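Local structure of encapsidation protein (Bacillus phage phi29, 5HD9) at residues R14-V19 and V148-L153; G43-Y48 and A105-S110; I93-W98 and L135-T140. The protein probably hydrolyses ATP through its N-terminal ASCE-type ATPase domain to drive packaging of viral DNA into the phage capsid. All coordinates share one frame; numbering follows the deposited sequence.

Contact 1: residues R14-V19 and V148-L153; sequences RILNFV and VRCICL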
loop_
_atom_site.group_PDB
_atom_site.type_symbol
_atom_site.label_atom_id
_atom_site.label_comp_id
_atom_site.label_asym_id
_atom_site.label_seq_id
_atom_site.Cartn_x
_atom_site.Cartn_y
_atom_site.Cartn_z
ATOM N N ARG A 14 2.315 -7.602 10.657
ATOM C CA ARG A 14 1.250 -6.745 11.178
ATOM C C ARG A 14 0.218 -6.451 10.091
ATOM O O ARG A 14 0.561 -6.343 8.915
ATOM C CB ARG A 14 1.826 -5.432 11.732
ATOM C CG ARG A 14 2.826 -5.604 12.878
ATOM C CD ARG A 14 2.332 -6.619 13.906
ATOM N NE ARG A 14 2.882 -6.403 15.245
ATOM C CZ ARG A 14 3.860 -7.115 15.804
ATOM N NH1 ARG A 14 4.448 -8.113 15.153
ATOM N NH2 ARG A 14 4.256 -6.821 17.035
ATOM N N ILE A 15 -1.045 -6.321 10.492
ATOM C CA ILE A 15 -2.136 -6.083 9.551
ATOM C C ILE A 15 -2.055 -4.684 8.955
ATOM O O ILE A 15 -2.432 -4.471 7.801
ATOM C CB ILE A 15 -3.517 -6.257 10.226
ATOM C CG1 ILE A 15 -3.685 -7.683 10.754
ATOM C CG2 ILE A 15 -4.648 -5.922 9.260
ATOM C CD1 ILE A 15 -3.684 -8.751 9.694
ATOM N N LEU A 16 -1.568 -3.738 9.753
ATOM C CA LEU A 16 -1.471 -2.341 9.337
ATOM C C LEU A 16 -0.021 -1.867 9.428
ATOM O O LEU A 16 0.624 -2.012 10.464
ATOM C CB LEU A 16 -2.390 -1.472 10.202
ATOM C CG LEU A 16 -3.088 -0.253 9.591
ATOM C CD1 LEU A 16 -3.773 -0.558 8.268
ATOM C CD2 LEU A 16 -4.105 0.284 10.586
ATOM N N ASN A 17 0.492 -1.323 8.329
ATOM C CA ASN A 17 1.885 -0.891 8.246
ATOM C C ASN A 17 2.005 0.496 7.629
ATOM O O ASN A 17 1.368 0.789 6.614
ATOM C CB ASN A 17 2.711 -1.886 7.424
ATOM C CG ASN A 17 2.622 -3.303 7.953
ATOM O OD1 ASN A 17 3.448 -3.728 8.760
ATOM N ND2 ASN A 17 1.625 -4.046 7.491
ATOM N N PHE A 18 2.826 1.344 8.247
ATOM C CA PHE A 18 3.078 2.691 7.746
ATOM C C PHE A 18 4.575 2.906 7.531
ATOM O O PHE A 18 5.344 2.928 8.488
ATOM C CB PHE A 18 2.537 3.744 8.718
ATOM C CG PHE A 18 1.106 3.521 9.126
ATOM C CD1 PHE A 18 0.803 2.777 10.253
ATOM C CD2 PHE A 18 0.067 4.063 8.389
ATOM C CE1 PHE A 18 -0.509 2.571 10.636
ATOM C CE2 PHE A 18 -1.249 3.858 8.768
ATOM C CZ PHE A 18 -1.533 3.112 9.895
ATOM N N VAL A 19 4.982 3.061 6.274
ATOM C CA VAL A 19 6.372 3.366 5.947
ATOM C C VAL A 19 6.461 4.831 5.534
ATOM O O VAL A 19 5.870 5.236 4.529
ATOM C CB VAL A 19 6.910 2.465 4.824
ATOM C CG1 VAL A 19 8.419 2.621 4.696
ATOM C CG2 VAL A 19 6.552 1.005 5.097
ATOM N N VAL A 148 -2.370 -11.378 5.915
ATOM C CA VAL A 148 -2.864 -10.245 5.149
ATOM C C VAL A 148 -2.218 -8.996 5.722
ATOM O O VAL A 148 -1.847 -8.968 6.892
ATOM C CB VAL A 148 -4.404 -10.117 5.194
ATOM C CG1 VAL A 148 -5.057 -11.375 4.647
ATOM C CG2 VAL A 148 -4.888 -9.832 6.609
ATOM N N ARG A 149 -2.068 -7.966 4.903
ATOM C CA ARG A 149 -1.485 -6.731 5.393
ATOM C C ARG A 149 -1.827 -5.544 4.512
ATOM O O ARG A 149 -1.895 -5.653 3.285
ATOM C CB ARG A 149 0.033 -6.868 5.509
ATOM C CG ARG A 149 0.767 -6.864 4.184
ATOM C CD ARG A 149 2.041 -7.686 4.265
ATOM N NE ARG A 149 1.761 -9.115 4.109
ATOM C CZ ARG A 149 2.088 -10.070 4.979
ATOM N NH1 ARG A 149 2.734 -9.791 6.113
ATOM N NH2 ARG A 149 1.768 -11.326 4.707
ATOM N N CYS A 150 -2.065 -4.420 5.173
ATOM C CA CYS A 150 -2.211 -3.141 4.511
ATOM C C CYS A 150 -0.929 -2.368 4.761
ATOM O O CYS A 150 -0.476 -2.267 5.904
ATOM C CB CYS A 150 -3.430 -2.383 5.035
ATOM S SG CYS A 150 -3.677 -0.769 4.265
ATOM N N ILE A 151 -0.335 -1.851 3.692
ATOM C CA ILE A 151 0.913 -1.106 3.792
ATOM C C ILE A 151 0.717 0.294 3.224
ATOM O O ILE A 151 0.443 0.465 2.037
ATOM C CB ILE A 151 2.059 -1.827 3.060
ATOM C CG1 ILE A 151 2.254 -3.231 3.643
ATOM C CG2 ILE A 151 3.355 -1.041 3.191
ATOM C CD1 ILE A 151 2.785 -4.232 2.665
ATOM N N CYS A 152 0.848 1.290 4.095
ATOM C CA CYS A 152 0.670 2.684 3.715
ATOM C C CYS A 152 2.028 3.360 3.573
ATOM O O CYS A 152 2.872 3.249 4.460
ATOM C CB CYS A 152 -0.192 3.412 4.748
ATOM S SG CYS A 152 -1.794 2.614 5.032
ATOM N N LEU A 153 2.230 4.053 2.453
ATOM C CA LEU A 153 3.508 4.687 2.147
ATOM C C LEU A 153 3.379 6.204 2.037
ATOM O O LEU A 153 2.368 6.719 1.558
ATOM C CB LEU A 153 4.075 4.144 0.835
ATOM C CG LEU A 153 4.047 2.634 0.597
ATOM C CD1 LEU A 153 4.412 2.349 -0.849
ATOM C CD2 LEU A 153 4.996 1.915 1.541
HETATM O O HOH W 1 2.848 -7.407 7.665
#

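Contact 2: residues G43-Y48 and A105-S110; sequences GEQFIY and AYPNVS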
loop_
_atom_site.group_PDB
_atom_site.type_symbol
_atom_site.label_atom_id
_atom_site.label_comp_id
_atom_site.label_asym_id
_atom_site.label_seq_id
_atom_site.Cartn_x
_atom_site.Cartn_y
_atom_site.Cartn_z
ATOM N N GLY A 43 -1.295 -16.839 -6.130
ATOM C CA GLY A 43 -2.578 -16.355 -6.614
ATOM C C GLY A 43 -3.231 -15.347 -5.685
ATOM O O GLY A 43 -4.422 -15.055 -5.809
ATOM N N GLU A 44 -2.453 -14.824 -4.741
ATOM C CA GLU A 44 -2.924 -13.764 -3.858
ATOM C C GLU A 44 -3.095 -12.475 -4.649
ATOM O O GLU A 44 -2.196 -12.061 -5.383
ATOM C CB GLU A 44 -1.948 -13.538 -2.699
ATOM C CG GLU A 44 -1.764 -14.742 -1.796
ATOM C CD GLU A 44 -0.793 -14.477 -0.653
ATOM O OE1 GLU A 44 -0.349 -13.319 -0.494
ATOM O OE2 GLU A 44 -0.468 -15.430 0.084
ATOM N N GLN A 45 -4.252 -11.842 -4.496
ATOM C CA GLN A 45 -4.543 -10.609 -5.215
ATOM C C GLN A 45 -4.212 -9.398 -4.355
ATOM O O GLN A 45 -3.943 -9.529 -3.158
ATOM C CB GLN A 45 -6.007 -10.590 -5.648
ATOM C CG GLN A 45 -6.329 -11.662 -6.678
ATOM C CD GLN A 45 -7.815 -11.859 -6.877
ATOM O OE1 GLN A 45 -8.571 -12.004 -5.915
ATOM N NE2 GLN A 45 -8.245 -11.866 -8.133
ATOM N N PHE A 46 -4.216 -8.218 -4.966
ATOM C CA PHE A 46 -3.821 -7.012 -4.253
ATOM C C PHE A 46 -4.637 -5.804 -4.679
ATOM O O PHE A 46 -5.191 -5.770 -5.780
ATOM C CB PHE A 46 -2.332 -6.735 -4.469
ATOM C CG PHE A 46 -1.982 -6.345 -5.883
ATOM C CD1 PHE A 46 -1.737 -7.311 -6.843
ATOM C CD2 PHE A 46 -1.888 -5.011 -6.245
ATOM C CE1 PHE A 46 -1.415 -6.954 -8.143
ATOM C CE2 PHE A 46 -1.566 -4.647 -7.542
ATOM C CZ PHE A 46 -1.328 -5.619 -8.490
ATOM N N ILE A 47 -4.710 -4.820 -3.787
ATOM C CA ILE A 47 -5.391 -3.568 -4.075
ATOM C C ILE A 47 -4.433 -2.398 -3.890
ATOM O O ILE A 47 -3.778 -2.269 -2.858
ATOM C CB ILE A 47 -6.634 -3.370 -3.180
ATOM C CG1 ILE A 47 -7.628 -4.510 -3.420
ATOM C CG2 ILE A 47 -7.287 -2.015 -3.469
ATOM C CD1 ILE A 47 -8.900 -4.416 -2.619
ATOM N N TYR A 48 -4.359 -1.563 -4.919
ATOM C CA TYR A 48 -3.580 -0.336 -4.890
ATOM C C TYR A 48 -4.537 0.820 -4.616
ATOM O O TYR A 48 -5.422 1.111 -5.423
ATOM C CB TYR A 48 -2.831 -0.148 -6.212
ATOM C CG TYR A 48 -1.954 1.082 -6.299
ATOM C CD1 TYR A 48 -0.858 1.239 -5.465
ATOM C CD2 TYR A 48 -2.207 2.070 -7.242
ATOM C CE1 TYR A 48 -0.049 2.359 -5.553
ATOM C CE2 TYR A 48 -1.406 3.188 -7.338
ATOM C CZ TYR A 48 -0.328 3.328 -6.495
ATOM O OH TYR A 48 0.470 4.445 -6.594
ATOM N N ALA A 105 -16.486 -7.820 -6.936
ATOM C CA ALA A 105 -15.994 -8.979 -6.195
ATOM C C ALA A 105 -14.483 -8.910 -5.988
ATOM O O ALA A 105 -13.744 -8.451 -6.861
ATOM C CB ALA A 105 -16.365 -10.264 -6.920
ATOM N N TYR A 106 -14.043 -9.375 -4.822
ATOM C CA TYR A 106 -12.634 -9.381 -4.443
ATOM C C TYR A 106 -12.308 -10.728 -3.795
ATOM O O TYR A 106 -12.295 -10.841 -2.572
ATOM C CB TYR A 106 -12.329 -8.223 -3.488
ATOM C CG TYR A 106 -12.711 -6.869 -4.046
ATOM C CD1 TYR A 106 -11.863 -6.192 -4.912
ATOM C CD2 TYR A 106 -13.919 -6.273 -3.714
ATOM C CE1 TYR A 106 -12.206 -4.958 -5.428
ATOM C CE2 TYR A 106 -14.272 -5.036 -4.228
ATOM C CZ TYR A 106 -13.409 -4.385 -5.084
ATOM O OH TYR A 106 -13.749 -3.155 -5.605
ATOM N N PRO A 107 -12.060 -11.758 -4.620
ATOM C CA PRO A 107 -12.002 -13.146 -4.141
ATOM C C PRO A 107 -10.861 -13.488 -3.179
ATOM O O PRO A 107 -11.107 -14.231 -2.232
ATOM C CB PRO A 107 -11.843 -13.951 -5.439
ATOM C CG PRO A 107 -12.386 -13.067 -6.505
ATOM C CD PRO A 107 -11.987 -11.694 -6.091
ATOM N N ASN A 108 -9.650 -12.985 -3.412
ATOM C CA ASN A 108 -8.489 -13.466 -2.662
ATOM C C ASN A 108 -7.420 -12.400 -2.437
ATOM O O ASN A 108 -6.242 -12.623 -2.712
ATOM C CB ASN A 108 -7.879 -14.667 -3.392
ATOM C CG ASN A 108 -6.877 -15.429 -2.540
ATOM O OD1 ASN A 108 -7.003 -15.493 -1.318
ATOM N ND2 ASN A 108 -5.874 -16.010 -3.188
ATOM N N VAL A 109 -7.833 -11.246 -1.927
ATOM C CA VAL A 109 -6.902 -10.159 -1.643
ATOM C C VAL A 109 -6.164 -10.431 -0.335
ATOM O O VAL A 109 -6.780 -10.797 0.663
ATOM C CB VAL A 109 -7.634 -8.800 -1.557
ATOM C CG1 VAL A 109 -6.669 -7.683 -1.164
ATOM C CG2 VAL A 109 -8.311 -8.478 -2.884
ATOM N N SER A 110 -4.844 -10.256 -0.344
ATOM C CA SER A 110 -4.048 -10.417 0.872
ATOM C C SER A 110 -3.133 -9.220 1.130
ATOM O O SER A 110 -2.580 -9.088 2.219
ATOM C CB SER A 110 -3.213 -11.699 0.800
ATOM O OG SER A 110 -2.071 -11.522 -0.019
#

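Contact 3: residues I93-W98 and L135-T140; sequences IPLSVW and LNLMDT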
loop_
_atom_site.group_PDB
_atom_site.type_symbol
_atom_site.label_atom_id
_atom_site.label_comp_id
_atom_site.label_asym_id
_atom_site.label_seq_id
_atom_site.Cartn_x
_atom_site.Cartn_y
_atom_site.Cartn_z
ATOM N N ILE A 93 -8.019 1.438 -6.563
ATOM C CA ILE A 93 -9.226 2.000 -5.961
ATOM C C ILE A 93 -8.985 3.400 -5.407
ATOM O O ILE A 93 -8.096 3.591 -4.579
ATOM C CB ILE A 93 -9.753 1.085 -4.829
ATOM C CG1 ILE A 93 -10.274 -0.220 -5.438
ATOM C CG2 ILE A 93 -10.850 1.790 -4.022
ATOM C CD1 ILE A 93 -10.895 -1.185 -4.455
ATOM N N PRO A 94 -9.782 4.387 -5.858
ATOM C CA PRO A 94 -9.743 5.679 -5.175
ATOM C C PRO A 94 -10.545 5.589 -3.885
ATOM O O PRO A 94 -11.729 5.261 -3.943
ATOM C CB PRO A 94 -10.397 6.644 -6.176
ATOM C CG PRO A 94 -10.715 5.817 -7.416
ATOM C CD PRO A 94 -10.754 4.398 -6.965
ATOM N N LEU A 95 -9.915 5.853 -2.745
ATOM C CA LEU A 95 -10.587 5.705 -1.458
ATOM C C LEU A 95 -11.828 6.593 -1.378
ATOM O O LEU A 95 -12.781 6.279 -0.667
ATOM C CB LEU A 95 -9.622 6.031 -0.314
ATOM C CG LEU A 95 -10.079 5.693 1.110
ATOM C CD1 LEU A 95 -10.485 4.233 1.247
ATOM C CD2 LEU A 95 -8.970 6.024 2.094
ATOM N N SER A 96 -11.819 7.691 -2.128
ATOM C CA SER A 96 -12.939 8.628 -2.142
ATOM C C SER A 96 -14.243 7.996 -2.642
ATOM O O SER A 96 -15.328 8.443 -2.272
ATOM C CB SER A 96 -12.598 9.843 -3.009
ATOM O OG SER A 96 -12.318 9.460 -4.346
ATOM N N VAL A 97 -14.134 6.967 -3.482
ATOM C CA VAL A 97 -15.315 6.316 -4.057
ATOM C C VAL A 97 -15.386 4.829 -3.717
ATOM O O VAL A 97 -15.923 4.035 -4.491
ATOM C CB VAL A 97 -15.353 6.471 -5.594
ATOM C CG1 VAL A 97 -15.468 7.943 -5.977
ATOM C CG2 VAL A 97 -14.127 5.804 -6.236
ATOM N N TRP A 98 -14.848 4.455 -2.560
ATOM C CA TRP A 98 -14.830 3.053 -2.147
ATOM C C TRP A 98 -16.241 2.477 -2.022
ATOM O O TRP A 98 -16.461 1.304 -2.323
ATOM C CB TRP A 98 -14.082 2.887 -0.820
ATOM C CG TRP A 98 -14.352 1.566 -0.153
ATOM C CD1 TRP A 98 -14.858 1.367 1.099
ATOM C CD2 TRP A 98 -14.155 0.265 -0.718
ATOM N NE1 TRP A 98 -14.978 0.021 1.352
ATOM C CE2 TRP A 98 -14.556 -0.677 0.251
ATOM C CE3 TRP A 98 -13.678 -0.198 -1.948
ATOM C CZ2 TRP A 98 -14.490 -2.051 0.029
ATOM C CZ3 TRP A 98 -13.613 -1.561 -2.166
ATOM C CH2 TRP A 98 -14.016 -2.472 -1.183
ATOM N N LEU A 135 -10.604 1.249 6.850
ATOM C CA LEU A 135 -10.926 0.136 7.719
ATOM C C LEU A 135 -12.033 -0.722 7.105
ATOM O O LEU A 135 -11.931 -1.947 7.084
ATOM C CB LEU A 135 -11.331 0.656 9.096
ATOM C CG LEU A 135 -10.188 1.007 10.055
ATOM C CD1 LEU A 135 -10.737 1.583 11.353
ATOM C CD2 LEU A 135 -9.296 -0.196 10.353
ATOM N N ASN A 136 -13.077 -0.083 6.584
ATOM C CA ASN A 136 -14.156 -0.814 5.926
ATOM C C ASN A 136 -13.645 -1.584 4.711
ATOM O O ASN A 136 -14.024 -2.735 4.489
ATOM C CB ASN A 136 -15.277 0.137 5.505
ATOM C CG ASN A 136 -16.426 -0.584 4.821
ATOM O OD1 ASN A 136 -16.512 -0.613 3.595
ATOM N ND2 ASN A 136 -17.313 -1.177 5.615
ATOM N N LEU A 137 -12.781 -0.943 3.930
ATOM C CA LEU A 137 -12.171 -1.582 2.770
ATOM C C LEU A 137 -11.408 -2.833 3.194
ATOM O O LEU A 137 -11.535 -3.886 2.569
ATOM C CB LEU A 137 -11.241 -0.598 2.050
ATOM C CG LEU A 137 -10.676 -0.988 0.680
ATOM C CD1 LEU A 137 -10.268 0.263 -0.077
ATOM C CD2 LEU A 137 -9.484 -1.923 0.792
HETATM N N MSE A 138 -10.633 -2.718 4.267
HETATM C CA MSE A 138 -9.825 -3.828 4.761
HETATM C C MSE A 138 -10.686 -5.006 5.216
HETATM O O MSE A 138 -10.436 -6.147 4.826
HETATM C CB MSE A 138 -8.929 -3.357 5.910
HETATM C CG MSE A 138 -7.836 -2.407 5.464
HETATM SE SE MSE A 138 -6.846 -1.620 6.940
HETATM C CE MSE A 138 -6.117 -3.262 7.684
ATOM N N ASP A 139 -11.696 -4.739 6.035
ATOM C CA ASP A 139 -12.570 -5.810 6.506
ATOM C C ASP A 139 -13.331 -6.446 5.348
ATOM O O ASP A 139 -13.630 -7.639 5.376
ATOM C CB ASP A 139 -13.564 -5.298 7.550
ATOM C CG ASP A 139 -13.251 -5.786 8.959
ATOM O OD1 ASP A 139 -12.606 -6.844 9.128
ATOM O OD2 ASP A 139 -13.673 -5.109 9.912
ATOM N N THR A 140 -13.649 -5.650 4.331
ATOM C CA THR A 140 -14.402 -6.158 3.192
ATOM C C THR A 140 -13.596 -7.200 2.411
ATOM O O THR A 140 -14.130 -8.244 2.036
ATOM C CB THR A 140 -14.823 -5.015 2.235
ATOM O OG1 THR A 140 -15.722 -4.129 2.911
ATOM C CG2 THR A 140 -15.518 -5.567 0.993
#

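Contact 1: residues R14-V19 and V148-L153
Phe18 meets Cys152 obliquely: its CD2 lies 3.7 Å from Cys152 CB, and Cys152 SG stands 4.8 Å from the ring centroid, a sulfur-aromatic contact well off the ring normal. Beyond the two strands Phe164 meets the same ring edge-to-face, and Phe117 comes against it with the planes at about 45°. A second flat group, the amide of Asn17, lies on the opposite side of the sheet. Its ND2 gives one N-H to Cys150 O at 3.2 Å, with the acceptor in the amide plane, and another to Arg14 O at 2.9 Å. With CG beside the backbone N (chi1 -55°), the amide folds back toward the start of its own segment, where it can reach Arg14 O as well as Cys150 O. Cys150 O thereby accepts two donors, Asn17 N and Asn17 ND2. Water 1 extends this network, donating to Arg14 O and accepting from Arg149 NH1. Alongside Asn17, Val19 CB packs against Leu153 CD2 at 3.8 Å, the two side chains pointing the same way, whereas Leu16 CD1 touches Cys150 CB on the Phe18 face. The backbones are joined from Ile15 O, which takes Cys150 N at 2.7 Å, to Cys152 O, which takes Val19 N. Parallel strands 16-19 and 149-153 are thus adjacent interior strands in the sheet of a P-loop-type ASCE ATPase; strand 16-19 leads toward a Walker A-like sequence, and Leu153 touches Ser28 of it.

Contact 2: residues G43-Y48 and A105-S110
Gln45 reaches across to Asn108 with its side chain as well as its backbone. CG lies beside the backbone N (chi1 -66°) and the chain runs extended beyond it, which carries OE1 to Asn108 N at 2.9 Å, with the donor nearly in line with the side-chain C=O. The same OE1 sits 3.4 Å from Pro107 CD, while NE2 is held by Leu88 O on the neighbouring strand, so both ends of the amide are fixed. Asn108 answers in the other direction: its ND2 reaches Gly43 O at 3.1 Å, from above the carbonyl plane. Between these side-chain links Gln45 N bonds to Asn108 O, and one step on Ser110 N bonds to Gln45 O, which starts the parallel pairing. Ser110 has OG between its backbone N and carbonyl carbon (chi1 78°), a rotamer that turns the hydroxyl to Glu44. OG donates to Glu44 OE1 at a short 2.5 Å, approaching from above the carboxylate plane. Farther along the face that carries Gln45, Ile47 CG1 packs on Val109 CG1 at 4.0 Å, and Ile47 CD1 meets Tyr106 CD1 obliquely. Glu44 also forms a salt bridge with Arg38 through OE2. The carboxylate is thus held through both oxygens, by a hydroxyl and a guanidinium, surroundings that would probably favour its charged form.

Contact 3: residues I93-W98 and L135-T140
Ile93 CG2 comes to 4.3 Å from Leu137 CD1, where the end of strand 87-94 meets helix 130-141 on one face of the sheet; this is the alpha/beta layering of an ASCE, P-loop-type ATPase domain. The chain then leaves the strand through Pro94 into a short 3-10 turn, in which Val97 N bonds back to Pro94 O. Leu95, at the start of that turn, sends CD1 to the same leucine methyl, Leu137 CD1, 4.2 Å away. Leu137 also reaches Val49 and Ile112, so this side chain touches the sheet as well as the turn. At the end of the segment Trp98 carries most of the contact. Its CG lies anti to the backbone N (chi1 164°), which swings the indole out to the helix. Leu137 covers one face of the indole: CG sits 3.8 Å from the centroid of the six-membered ring and only 5° off its normal, a CH-pi contact. Thr140 comes in at the edge of the ring instead, with CB in the ring plane and 3.7 Å from Trp98 CZ2. That threonine is tied to its own helix, since OG1 donates to Asn136 O, which Thr140 N approaches from the other face of the carbonyl. Asn136 OD1 is shared: Lys102 NZ, a few residues past the indole, bonds to it too. Trp98 NE1 donates to Asn136 OD1 at 2.8 Å, along a lone pair in the carbonyl plane and close to the plane of the ring.

Overall arrangement
All three contacts involve one mixed sheet, and their centres lie about 13 to 15 Å apart. In sheet order, strands 87-94, 45-50, 109-115, 149-153 and 16-19 are successive neighbours, so contacts 2 and 1 join consecutive pairs, linked by a probable hydrogen bond from Arg149 N to Ser110 O. Contact 3 adds helix 130-141, one of the helices packed on the sheet, whose Met138, a selenomethionine here, packs on Ile15, Leu16 and Cys150 of contact 1. Along the chain, contacts 2 and 3 interleave, and both fall between the segments of contact 1. Residues distant in sequence thus build one ATPase core, of which contact 1 lies next to the probable nucleotide-binding loop.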